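Local coordinates for GTPase-activating protein BEM3 (Saccharomyces cerevisiae S288C, PDB 6FSF) that activates GTP hydrolysis by CDC42 and, less efficiently, RHO1, and carries the tandem PX and PH domains in this piece, with phosphatidylinositol-3-phosphate binding among its activities, at residues D168-L173 / K184-S189; I7-Q12 / I121-S126; S25-D30 / D94-I99; T203-L208 / I225-S230. All coordinates share one frame; numbering follows the deposited sequence.

From the N terminus, the arm 7-12 meets the end of helix 115-125 in interaction 2, which closes a loop of more than a hundred residues that holds most of the PX domain. Interaction 3 lies within that loop and joins strand 19-29 to helix 90-107. The other two contacts follow in series in the PH domain. Interaction 1 closes the short hairpin of strands 170-174 and 179-184. Interaction 4 closes the hairpin of strands 206-211 and 221-226. Strand 188-193, entered at interaction 1, neighbours strand 206-211. Interactions 3 and 4 touch through Ser25 with Glu228 and Asp94 with Asn205, linking PX to PH. Interactions 1 and 2 lie on opposite sides of the chain's centre.

Interaction 1. Residues D168-L173 / K184-S189; sequences DDVLQL and KLRQSS
The end of the hairpin of strands 170-174 and 179-184 is held by a backbone bond between Leu185 and Asp169. Leu185 N donates to Asp169 O at 3.3 Å with an angle of 161° at the hydrogen. Next to it, Val170 and Lys184 form an antiparallel non-hydrogen-bonded pair. Their side chains share one face of the sheet and meet loosely, with Val170 CG2 4.4 Å from Lys184 CG. In the PH fold this is where the chain leaves strand 179-184 and turns into strand 188-193, passing from one sheet of the PH sandwich to the other. Ser188 OG spans the turn and donates to Lys184 O at 2.9 Å, on a lone pair in the carbonyl plane. Leu185 CD1 packs 4.0 Å from Leu171 CB. Helix 230-240 adds Phe240 to Leu185 and Trp236 to Leu171. Arg186 is extended from CG to NE. Asp169 CB lies over one face of the Arg186 guanidinium, toward its rim at NH2 (3.3 Å). The carboxylate plane is turned 37° from the guanidinium plane. Asp169 OD2 is 4.1 Å from Arg186 NE but off the plane of the group, so the charges probably attract without a hydrogen bond or salt bridge.

Interaction 2. Residues I7-Q12 / I121-S126; sequences IPLFVQ and IAQFIS
Ser126 carries OG beside its own backbone N (chi1 -64°), and Phe10 carries CG in the same setting (chi1 -68°). The first torsion presents the hydroxyl to the backbone of Phe10, and the second lays the ring over the serine. Phe10 N donates to Ser126 OG at 2.7 Å, almost straight at 171°. The same hydroxyl gives its proton to Ala122 O at 2.9 Å, approaching from above the carbonyl plane. Two bonds thus grip one buried oxygen and fix its rotation. Ser126 CA sits under one face of the Phe10 ring, 4.0 Å from the centroid, in a CH-pi contact. Ser126 CB also rests 3.3 Å from Pro8 O. An alanine in place of Ser126 would probably leave Phe10 N without its acceptor and let the N-terminal arm drift from the helix end. Further back on the helix, Leu9 CD2 rests against both Ala122 CB and Gln123 CG, 3.9 Å from each. Gln123 is extended beyond CG, and its NE2 reaches Ile7 CD1, where the two side chains cross at about a right angle. On the inner side Val11 CB meets Ile125 CD1 at 4.2 Å. Phe51 touches Phe10 edge-to-face, while Phe16 packs on Val11 and Phe108 on Ile125. The arrangement is an irregular N-terminal arm laid against the C-terminal end of helix 115-125, the last helix of the PX domain, with a serine hydroxyl relaying the helix carbonyl to the arm.

Interaction 3. Residues S25-D30 / D94-I99; sequences STLYRD and DTRKNI
The helix-to-sheet core of the PX domain is joined here by Arg96 of helix 90-107, which reaches Thr26 at the corner of strand 19-29. Arg96 NE donates to Thr26 OG1 at 3.0 Å. The oxygen lies at the guanidinium edge, only 2° out of its plane. Arg96 NH2 adds two weak bonds of 3.3 Å each, one to Thr26 OG1 and one to Thr26 O. The guanidinium therefore meets both the hydroxyl and the carbonyl of one residue. Arg96 CG stands between its backbone N and carbonyl carbon (chi1 71°), and the chain then runs extended to NE. This carries the charged group from the helix to the strand corner. Arg96 NH1 donates to Leu84 O, so the buried group is held from a second direction and its rotation is restricted. Leu27 CD2 approaches Arg96 NH2 obliquely at 3.7 Å. The next residue, Lys97, lies with CB 4.4 Å from Thr26 CG2, a loose apolar touch. Glu228, from the PH domain, accepts from Thr26 N through OE2 and pairs with Ser25 OG through OE1. The corner thus also belongs to the PX-PH interface. Beside it, Ser25 forms an ST turn, its OG accepting from Leu27 N at 2.9 Å with an angle of 167°.

Interaction 4. Residues T203-L208 / I225-S230; sequences TRNGFL and ICTETS
Phe207 and Ile225 make the tight part of this contact, a hydrogen-bonded antiparallel pair. Phe207 N donates to Ile225 O at 2.9 Å, and Ile225 N returns a bond to Phe207 O at 3.0 Å. Phe207 CG sits between its backbone N and carbonyl carbon (chi1 45°), folding the ring over the partner strand. Ile225 O lies 3.7 Å from the ring plane, over its centre, and Phe207 CE2 meets Ile225 CB at 3.6 Å. An alanine instead of Phe207 would probably uncover that carbonyl and open a gap beside Ile225. Gly206 and Cys226 form a non-hydrogen-bonded pair; Cys226 SG lies 3.6 Å from Gly206 CA, and a beta carbon there would clash with it. Thr227 N reaches Asn205 O at 3.2 Å from above the carbonyl plane. Asn205 OD1 comes close to Ser230 CB, at 3.4 Å, without a hydrogen bond to Ser230 N. Asn205 ND2 bonds Asp94 of the PX domain. The loose side is at Arg204, whose side chain does not touch 225-230, and at exposed Ser230. Strands 206-211 and 221-226 form a PH-domain hairpin, flanked by strand 142-148 beside Ile225 and strand 188-193 beside Gly206; Arg233 and Trp236 of helix 230-240 cover Thr227.

Interaction 1. Residues D168-L173 / K184-S189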
# COMPACT_ATOMS: atom_id res chain seq x y z
N ASP A 168 1.08 24.73 0.78
CA ASP A 168 0.20 25.86 1.03
C ASP A 168 -1.20 25.54 0.52
O ASP A 168 -1.93 24.76 1.15
CB ASP A 168 0.76 27.13 0.39
CG ASP A 168 2.13 27.50 0.94
OD1 ASP A 168 2.19 28.11 2.03
OD2 ASP A 168 3.14 27.18 0.29
N ASP A 169 -1.59 26.12 -0.62
CA ASP A 169 -2.83 25.81 -1.31
C ASP A 169 -2.54 25.40 -2.75
O ASP A 169 -3.27 25.74 -3.68
CB ASP A 169 -3.79 27.00 -1.28
CG ASP A 169 -4.78 26.93 -0.14
OD1 ASP A 169 -4.52 26.20 0.85
OD2 ASP A 169 -5.82 27.61 -0.22
N VAL A 170 -1.44 24.67 -2.94
CA VAL A 170 -1.00 24.23 -4.26
C VAL A 170 -0.61 22.76 -4.15
O VAL A 170 0.12 22.37 -3.23
CB VAL A 170 0.18 25.08 -4.77
CG1 VAL A 170 0.82 24.44 -5.99
CG2 VAL A 170 -0.29 26.49 -5.09
N LEU A 171 -1.10 21.95 -5.08
CA LEU A 171 -0.80 20.52 -5.11
C LEU A 171 0.33 20.25 -6.10
O LEU A 171 0.32 20.79 -7.21
CB LEU A 171 -2.05 19.72 -5.49
CG LEU A 171 -1.87 18.22 -5.72
CD1 LEU A 171 -1.22 17.57 -4.50
CD2 LEU A 171 -3.20 17.55 -6.04
N GLN A 172 1.29 19.43 -5.69
CA GLN A 172 2.42 19.05 -6.53
C GLN A 172 2.44 17.54 -6.69
O GLN A 172 2.31 16.81 -5.71
CB GLN A 172 3.74 19.55 -5.95
CG GLN A 172 3.80 21.05 -5.72
CD GLN A 172 5.21 21.60 -5.81
OE1 GLN A 172 6.15 20.88 -6.15
NE2 GLN A 172 5.37 22.89 -5.52
N LEU A 173 2.60 17.08 -7.93
CA LEU A 173 2.66 15.65 -8.23
C LEU A 173 4.02 15.32 -8.83
O LEU A 173 4.52 16.04 -9.71
CB LEU A 173 1.55 15.24 -9.20
CG LEU A 173 0.12 15.57 -8.75
CD1 LEU A 173 -0.91 15.03 -9.73
CD2 LEU A 173 -0.15 15.04 -7.35
N LYS A 184 -3.09 24.49 -8.92
CA LYS A 184 -3.63 25.53 -8.05
C LYS A 184 -5.02 25.11 -7.56
O LYS A 184 -5.89 24.80 -8.38
CB LYS A 184 -3.72 26.86 -8.79
CG LYS A 184 -2.46 27.71 -8.75
CD LYS A 184 -2.62 28.89 -9.69
CE LYS A 184 -1.99 30.16 -9.13
NZ LYS A 184 -2.24 31.30 -10.06
N LEU A 185 -5.21 25.09 -6.24
CA LEU A 185 -6.52 24.75 -5.70
C LEU A 185 -7.50 25.92 -5.78
O LEU A 185 -8.71 25.70 -5.86
CB LEU A 185 -6.40 24.28 -4.25
CG LEU A 185 -6.23 22.78 -4.00
CD1 LEU A 185 -4.83 22.32 -4.39
CD2 LEU A 185 -6.53 22.44 -2.55
N ARG A 186 -7.00 27.15 -5.76
CA ARG A 186 -7.89 28.31 -5.82
C ARG A 186 -8.54 28.45 -7.19
O ARG A 186 -9.65 28.99 -7.29
CB ARG A 186 -7.12 29.58 -5.46
CG ARG A 186 -6.49 29.54 -4.08
CD ARG A 186 -5.70 30.81 -3.82
NE ARG A 186 -4.68 30.61 -2.80
CZ ARG A 186 -3.47 30.12 -3.05
NH1 ARG A 186 -3.13 29.78 -4.28
NH2 ARG A 186 -2.60 29.97 -2.06
N GLN A 187 -7.88 27.98 -8.24
CA GLN A 187 -8.45 28.05 -9.59
C GLN A 187 -9.37 26.88 -9.90
O GLN A 187 -10.13 26.94 -10.87
CB GLN A 187 -7.33 28.10 -10.64
CG GLN A 187 -6.39 29.30 -10.53
CD GLN A 187 -6.99 30.57 -11.08
OE1 GLN A 187 -8.08 30.99 -10.69
NE2 GLN A 187 -6.28 31.20 -12.01
N SER A 188 -9.33 25.82 -9.09
CA SER A 188 -9.92 24.54 -9.46
C SER A 188 -11.19 24.25 -8.66
O SER A 188 -11.51 24.92 -7.67
CB SER A 188 -8.91 23.41 -9.27
OG SER A 188 -8.38 23.42 -7.96
N SER A 189 -11.91 23.23 -9.12
CA SER A 189 -13.08 22.70 -8.44
C SER A 189 -12.88 21.21 -8.20
O SER A 189 -12.14 20.54 -8.93
CB SER A 189 -14.35 22.94 -9.27
OG SER A 189 -14.27 22.32 -10.54

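Interaction 2. Residues I7-Q12 / I121-S126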
# COMPACT_ATOMS: atom_id res chain seq x y z
N ILE A 7 20.99 -13.82 11.11
CA ILE A 7 20.74 -12.43 10.74
C ILE A 7 19.89 -11.85 11.87
O ILE A 7 18.96 -12.53 12.33
CB ILE A 7 20.06 -12.33 9.37
CG1 ILE A 7 21.01 -12.84 8.27
CG2 ILE A 7 19.62 -10.91 9.06
CD1 ILE A 7 20.83 -14.31 7.87
N PRO A 8 20.16 -10.64 12.37
CA PRO A 8 19.45 -10.16 13.56
C PRO A 8 17.94 -10.13 13.39
O PRO A 8 17.42 -9.67 12.37
CB PRO A 8 20.01 -8.74 13.76
CG PRO A 8 20.59 -8.37 12.43
CD PRO A 8 21.15 -9.66 11.91
N LEU A 9 17.24 -10.64 14.40
CA LEU A 9 15.79 -10.74 14.39
C LEU A 9 15.18 -9.59 15.18
O LEU A 9 15.54 -9.37 16.34
CB LEU A 9 15.34 -12.08 14.98
CG LEU A 9 16.02 -13.35 14.46
CD1 LEU A 9 15.46 -14.58 15.14
CD2 LEU A 9 15.90 -13.46 12.95
N PHE A 10 14.25 -8.87 14.55
CA PHE A 10 13.56 -7.80 15.25
C PHE A 10 12.51 -8.33 16.21
O PHE A 10 12.28 -7.74 17.27
CB PHE A 10 12.90 -6.84 14.25
CG PHE A 10 13.88 -6.03 13.44
CD1 PHE A 10 15.25 -6.12 13.67
CD2 PHE A 10 13.43 -5.17 12.44
CE1 PHE A 10 16.14 -5.38 12.92
CE2 PHE A 10 14.33 -4.42 11.70
CZ PHE A 10 15.68 -4.53 11.93
N VAL A 11 11.86 -9.45 15.86
CA VAL A 11 10.84 -10.07 16.69
C VAL A 11 11.11 -11.57 16.71
O VAL A 11 11.18 -12.20 15.66
CB VAL A 11 9.42 -9.79 16.18
CG1 VAL A 11 8.39 -10.55 17.01
CG2 VAL A 11 9.12 -8.29 16.20
N GLN A 12 11.26 -12.13 17.91
CA GLN A 12 11.48 -13.57 18.03
C GLN A 12 10.23 -14.32 17.58
O GLN A 12 9.11 -13.84 17.77
CB GLN A 12 11.83 -13.94 19.47
CG GLN A 12 13.12 -13.32 19.98
CD GLN A 12 14.34 -13.85 19.25
OE1 GLN A 12 14.52 -15.06 19.12
NE2 GLN A 12 15.19 -12.94 18.78
N ILE A 121 10.39 -16.51 8.68
CA ILE A 121 9.44 -15.41 8.78
C ILE A 121 10.05 -14.24 9.54
O ILE A 121 9.87 -13.07 9.17
CB ILE A 121 8.13 -15.89 9.43
CG1 ILE A 121 7.51 -17.03 8.62
CG2 ILE A 121 7.14 -14.74 9.56
CD1 ILE A 121 6.24 -17.60 9.23
N ALA A 122 10.77 -14.54 10.63
CA ALA A 122 11.40 -13.48 11.41
C ALA A 122 12.45 -12.74 10.59
O ALA A 122 12.52 -11.51 10.61
CB ALA A 122 12.02 -14.06 12.68
N GLN A 123 13.27 -13.49 9.85
CA GLN A 123 14.24 -12.86 8.96
C GLN A 123 13.55 -12.03 7.89
O GLN A 123 14.07 -11.00 7.45
CB GLN A 123 15.12 -13.93 8.31
CG GLN A 123 15.99 -14.71 9.27
CD GLN A 123 16.70 -15.87 8.60
OE1 GLN A 123 16.34 -16.27 7.49
NE2 GLN A 123 17.71 -16.41 9.26
N PHE A 124 12.37 -12.47 7.46
CA PHE A 124 11.63 -11.74 6.43
C PHE A 124 11.32 -10.31 6.88
O PHE A 124 11.63 -9.35 6.18
CB PHE A 124 10.34 -12.50 6.10
CG PHE A 124 9.56 -11.92 4.95
CD1 PHE A 124 9.94 -12.16 3.64
CD2 PHE A 124 8.42 -11.17 5.19
CE1 PHE A 124 9.22 -11.64 2.59
CE2 PHE A 124 7.69 -10.64 4.14
CZ PHE A 124 8.09 -10.88 2.84
N ILE A 125 10.73 -10.16 8.07
CA ILE A 125 10.34 -8.84 8.56
C ILE A 125 11.49 -8.06 9.17
O ILE A 125 11.31 -6.88 9.52
CB ILE A 125 9.21 -8.94 9.61
CG1 ILE A 125 9.72 -9.58 10.90
CG2 ILE A 125 8.04 -9.74 9.06
CD1 ILE A 125 8.69 -9.65 12.00
N SER A 126 12.67 -8.67 9.30
CA SER A 126 13.85 -7.99 9.83
C SER A 126 14.76 -7.45 8.73
O SER A 126 15.87 -7.01 9.03
CB SER A 126 14.64 -8.94 10.73
OG SER A 126 13.88 -9.31 11.87

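Interaction 3. Residues S25-D30 / D94-I99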
# COMPACT_ATOMS: atom_id res chain seq x y z
N SER A 25 0.44 0.19 2.07
CA SER A 25 0.46 0.56 0.66
C SER A 25 1.02 -0.58 -0.17
O SER A 25 1.79 -1.41 0.33
CB SER A 25 1.30 1.82 0.42
OG SER A 25 1.44 2.09 -0.96
N THR A 26 0.61 -0.62 -1.44
CA THR A 26 1.23 -1.46 -2.45
C THR A 26 1.74 -0.63 -3.62
O THR A 26 1.97 -1.17 -4.71
CB THR A 26 0.25 -2.53 -2.95
OG1 THR A 26 -0.84 -1.90 -3.65
CG2 THR A 26 -0.31 -3.33 -1.78
N LEU A 27 1.92 0.68 -3.42
CA LEU A 27 2.47 1.58 -4.42
C LEU A 27 3.75 2.26 -3.93
O LEU A 27 4.16 3.28 -4.49
CB LEU A 27 1.44 2.64 -4.81
CG LEU A 27 0.11 2.12 -5.36
CD1 LEU A 27 -0.82 3.29 -5.66
CD2 LEU A 27 0.34 1.27 -6.60
N TYR A 28 4.38 1.70 -2.91
CA TYR A 28 5.57 2.30 -2.32
C TYR A 28 6.79 2.06 -3.20
O TYR A 28 7.00 0.96 -3.72
CB TYR A 28 5.81 1.72 -0.92
CG TYR A 28 7.02 2.29 -0.21
CD1 TYR A 28 8.22 1.60 -0.17
CD2 TYR A 28 6.94 3.52 0.45
CE1 TYR A 28 9.33 2.12 0.48
CE2 TYR A 28 8.04 4.04 1.11
CZ TYR A 28 9.23 3.34 1.12
OH TYR A 28 10.32 3.86 1.78
N ARG A 29 7.59 3.10 -3.38
CA ARG A 29 8.84 3.03 -4.12
C ARG A 29 9.98 2.78 -3.14
O ARG A 29 10.24 3.60 -2.25
CB ARG A 29 9.09 4.31 -4.92
CG ARG A 29 8.05 4.57 -6.00
CD ARG A 29 8.73 4.90 -7.33
NE ARG A 29 7.80 5.49 -8.30
CZ ARG A 29 7.27 4.83 -9.33
NH1 ARG A 29 7.58 3.56 -9.54
NH2 ARG A 29 6.44 5.46 -10.15
N ASP A 30 10.67 1.64 -3.30
CA ASP A 30 11.68 1.21 -2.35
C ASP A 30 13.05 1.79 -2.74
O ASP A 30 13.13 2.79 -3.45
CB ASP A 30 11.69 -0.33 -2.28
CG ASP A 30 11.85 -0.99 -3.64
OD1 ASP A 30 12.19 -0.29 -4.62
OD2 ASP A 30 11.64 -2.22 -3.73
N ASP A 94 -7.01 -1.19 -4.50
CA ASP A 94 -7.78 -1.23 -3.26
C ASP A 94 -7.97 -2.66 -2.78
O ASP A 94 -7.85 -2.95 -1.59
CB ASP A 94 -9.13 -0.55 -3.46
CG ASP A 94 -9.94 -0.48 -2.18
OD1 ASP A 94 -10.14 0.63 -1.66
OD2 ASP A 94 -10.38 -1.54 -1.70
N THR A 95 -8.28 -3.57 -3.70
CA THR A 95 -8.63 -4.93 -3.31
C THR A 95 -7.41 -5.70 -2.81
O THR A 95 -7.46 -6.32 -1.74
CB THR A 95 -9.28 -5.67 -4.48
OG1 THR A 95 -10.47 -4.97 -4.88
CG2 THR A 95 -9.66 -7.08 -4.08
N ARG A 96 -6.31 -5.66 -3.56
CA ARG A 96 -5.14 -6.47 -3.21
C ARG A 96 -4.53 -6.04 -1.88
O ARG A 96 -3.89 -6.86 -1.21
CB ARG A 96 -4.10 -6.39 -4.33
CG ARG A 96 -3.39 -5.04 -4.46
CD ARG A 96 -2.68 -4.92 -5.80
NE ARG A 96 -1.73 -3.82 -5.84
CZ ARG A 96 -1.08 -3.43 -6.94
NH1 ARG A 96 -1.30 -4.05 -8.09
NH2 ARG A 96 -0.22 -2.42 -6.88
N LYS A 97 -4.73 -4.79 -1.48
CA LYS A 97 -4.25 -4.34 -0.18
C LYS A 97 -5.05 -4.98 0.95
O LYS A 97 -4.50 -5.31 2.01
CB LYS A 97 -4.31 -2.82 -0.11
CG LYS A 97 -3.83 -2.21 1.20
CD LYS A 97 -3.84 -0.69 1.10
CE LYS A 97 -3.68 -0.04 2.45
NZ LYS A 97 -4.75 -0.45 3.40
N ASN A 98 -6.36 -5.17 0.74
CA ASN A 98 -7.18 -5.80 1.77
C ASN A 98 -6.86 -7.28 1.90
O ASN A 98 -6.84 -7.82 3.02
CB ASN A 98 -8.67 -5.60 1.46
CG ASN A 98 -9.07 -4.14 1.44
OD1 ASN A 98 -8.45 -3.31 2.10
ND2 ASN A 98 -10.11 -3.83 0.67
N ILE A 99 -6.62 -7.96 0.78
CA ILE A 99 -6.28 -9.38 0.83
C ILE A 99 -4.94 -9.57 1.53
O ILE A 99 -4.77 -10.50 2.32
CB ILE A 99 -6.27 -9.98 -0.59
CG1 ILE A 99 -7.61 -9.75 -1.28
CG2 ILE A 99 -5.91 -11.46 -0.55
CD1 ILE A 99 -7.68 -10.31 -2.67

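Interaction 4. Residues T203-L208 / I225-S230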
# COMPACT_ATOMS: atom_id res chain seq x y z
N THR A 203 -12.37 3.20 -11.70
CA THR A 203 -12.22 4.27 -10.71
C THR A 203 -12.75 3.82 -9.36
O THR A 203 -13.79 3.16 -9.26
CB THR A 203 -12.97 5.51 -11.19
OG1 THR A 203 -12.43 5.94 -12.44
CG2 THR A 203 -12.81 6.65 -10.18
N ARG A 204 -12.00 4.16 -8.31
CA ARG A 204 -12.40 3.82 -6.95
C ARG A 204 -11.65 4.75 -5.99
O ARG A 204 -10.48 5.05 -6.21
CB ARG A 204 -12.10 2.36 -6.63
CG ARG A 204 -12.66 1.89 -5.30
CD ARG A 204 -12.72 0.38 -5.24
NE ARG A 204 -13.43 -0.08 -4.05
CZ ARG A 204 -14.74 -0.02 -3.90
NH1 ARG A 204 -15.50 0.50 -4.86
NH2 ARG A 204 -15.30 -0.46 -2.78
N ASN A 205 -12.35 5.18 -4.94
CA ASN A 205 -11.82 6.16 -4.00
C ASN A 205 -11.33 7.41 -4.74
O ASN A 205 -10.31 8.00 -4.39
CB ASN A 205 -10.69 5.56 -3.16
CG ASN A 205 -11.09 4.27 -2.49
OD1 ASN A 205 -12.23 4.11 -2.03
ND2 ASN A 205 -10.16 3.33 -2.42
N GLY A 206 -12.07 7.80 -5.77
CA GLY A 206 -11.59 8.82 -6.68
C GLY A 206 -12.31 10.15 -6.61
O GLY A 206 -13.43 10.24 -6.09
N PHE A 207 -11.66 11.19 -7.13
CA PHE A 207 -12.24 12.52 -7.21
C PHE A 207 -11.64 13.23 -8.41
O PHE A 207 -10.60 12.84 -8.94
CB PHE A 207 -12.01 13.32 -5.92
CG PHE A 207 -10.61 13.23 -5.39
CD1 PHE A 207 -10.29 12.33 -4.39
CD2 PHE A 207 -9.62 14.06 -5.89
CE1 PHE A 207 -9.00 12.24 -3.90
CE2 PHE A 207 -8.32 13.98 -5.40
CZ PHE A 207 -8.02 13.07 -4.41
N LEU A 208 -12.32 14.30 -8.84
CA LEU A 208 -11.93 15.05 -10.02
C LEU A 208 -11.55 16.47 -9.63
O LEU A 208 -12.29 17.14 -8.91
CB LEU A 208 -13.06 15.08 -11.05
CG LEU A 208 -12.89 16.06 -12.22
CD1 LEU A 208 -11.63 15.74 -13.00
CD2 LEU A 208 -14.11 16.04 -13.13
N ILE A 225 -7.99 11.57 -9.81
CA ILE A 225 -7.06 11.12 -8.78
C ILE A 225 -7.78 10.15 -7.86
O ILE A 225 -8.88 10.44 -7.39
CB ILE A 225 -6.49 12.31 -7.99
CG1 ILE A 225 -5.74 13.27 -8.92
CG2 ILE A 225 -5.58 11.82 -6.87
CD1 ILE A 225 -5.52 14.64 -8.34
N CYS A 226 -7.14 9.01 -7.59
CA CYS A 226 -7.68 8.01 -6.68
C CYS A 226 -6.66 7.71 -5.59
O CYS A 226 -5.45 7.77 -5.81
CB CYS A 226 -8.03 6.72 -7.43
SG CYS A 226 -9.30 6.90 -8.69
N THR A 227 -7.16 7.40 -4.40
CA THR A 227 -6.34 6.96 -3.29
C THR A 227 -6.41 5.45 -3.16
O THR A 227 -7.25 4.78 -3.76
CB THR A 227 -6.76 7.64 -1.98
OG1 THR A 227 -8.19 7.54 -1.83
CG2 THR A 227 -6.35 9.10 -1.97
N GLU A 228 -5.51 4.90 -2.34
CA GLU A 228 -5.48 3.45 -2.15
C GLU A 228 -6.61 2.96 -1.26
O GLU A 228 -7.04 1.80 -1.39
CB GLU A 228 -4.13 3.03 -1.58
CG GLU A 228 -2.97 3.26 -2.53
CD GLU A 228 -1.67 2.68 -2.00
OE1 GLU A 228 -0.84 3.46 -1.49
OE2 GLU A 228 -1.48 1.45 -2.10
N THR A 229 -7.10 3.80 -0.36
CA THR A 229 -8.20 3.44 0.53
C THR A 229 -9.26 4.54 0.50
O THR A 229 -9.00 5.67 0.08
CB THR A 229 -7.72 3.23 1.98
OG1 THR A 229 -7.23 4.47 2.50
CG2 THR A 229 -6.62 2.19 2.03
N SER A 230 -10.46 4.18 0.94
CA SER A 230 -11.53 5.17 1.05
C SER A 230 -11.26 6.16 2.18
O SER A 230 -11.69 7.32 2.10
CB SER A 230 -12.88 4.48 1.24
OG SER A 230 -12.92 3.78 2.47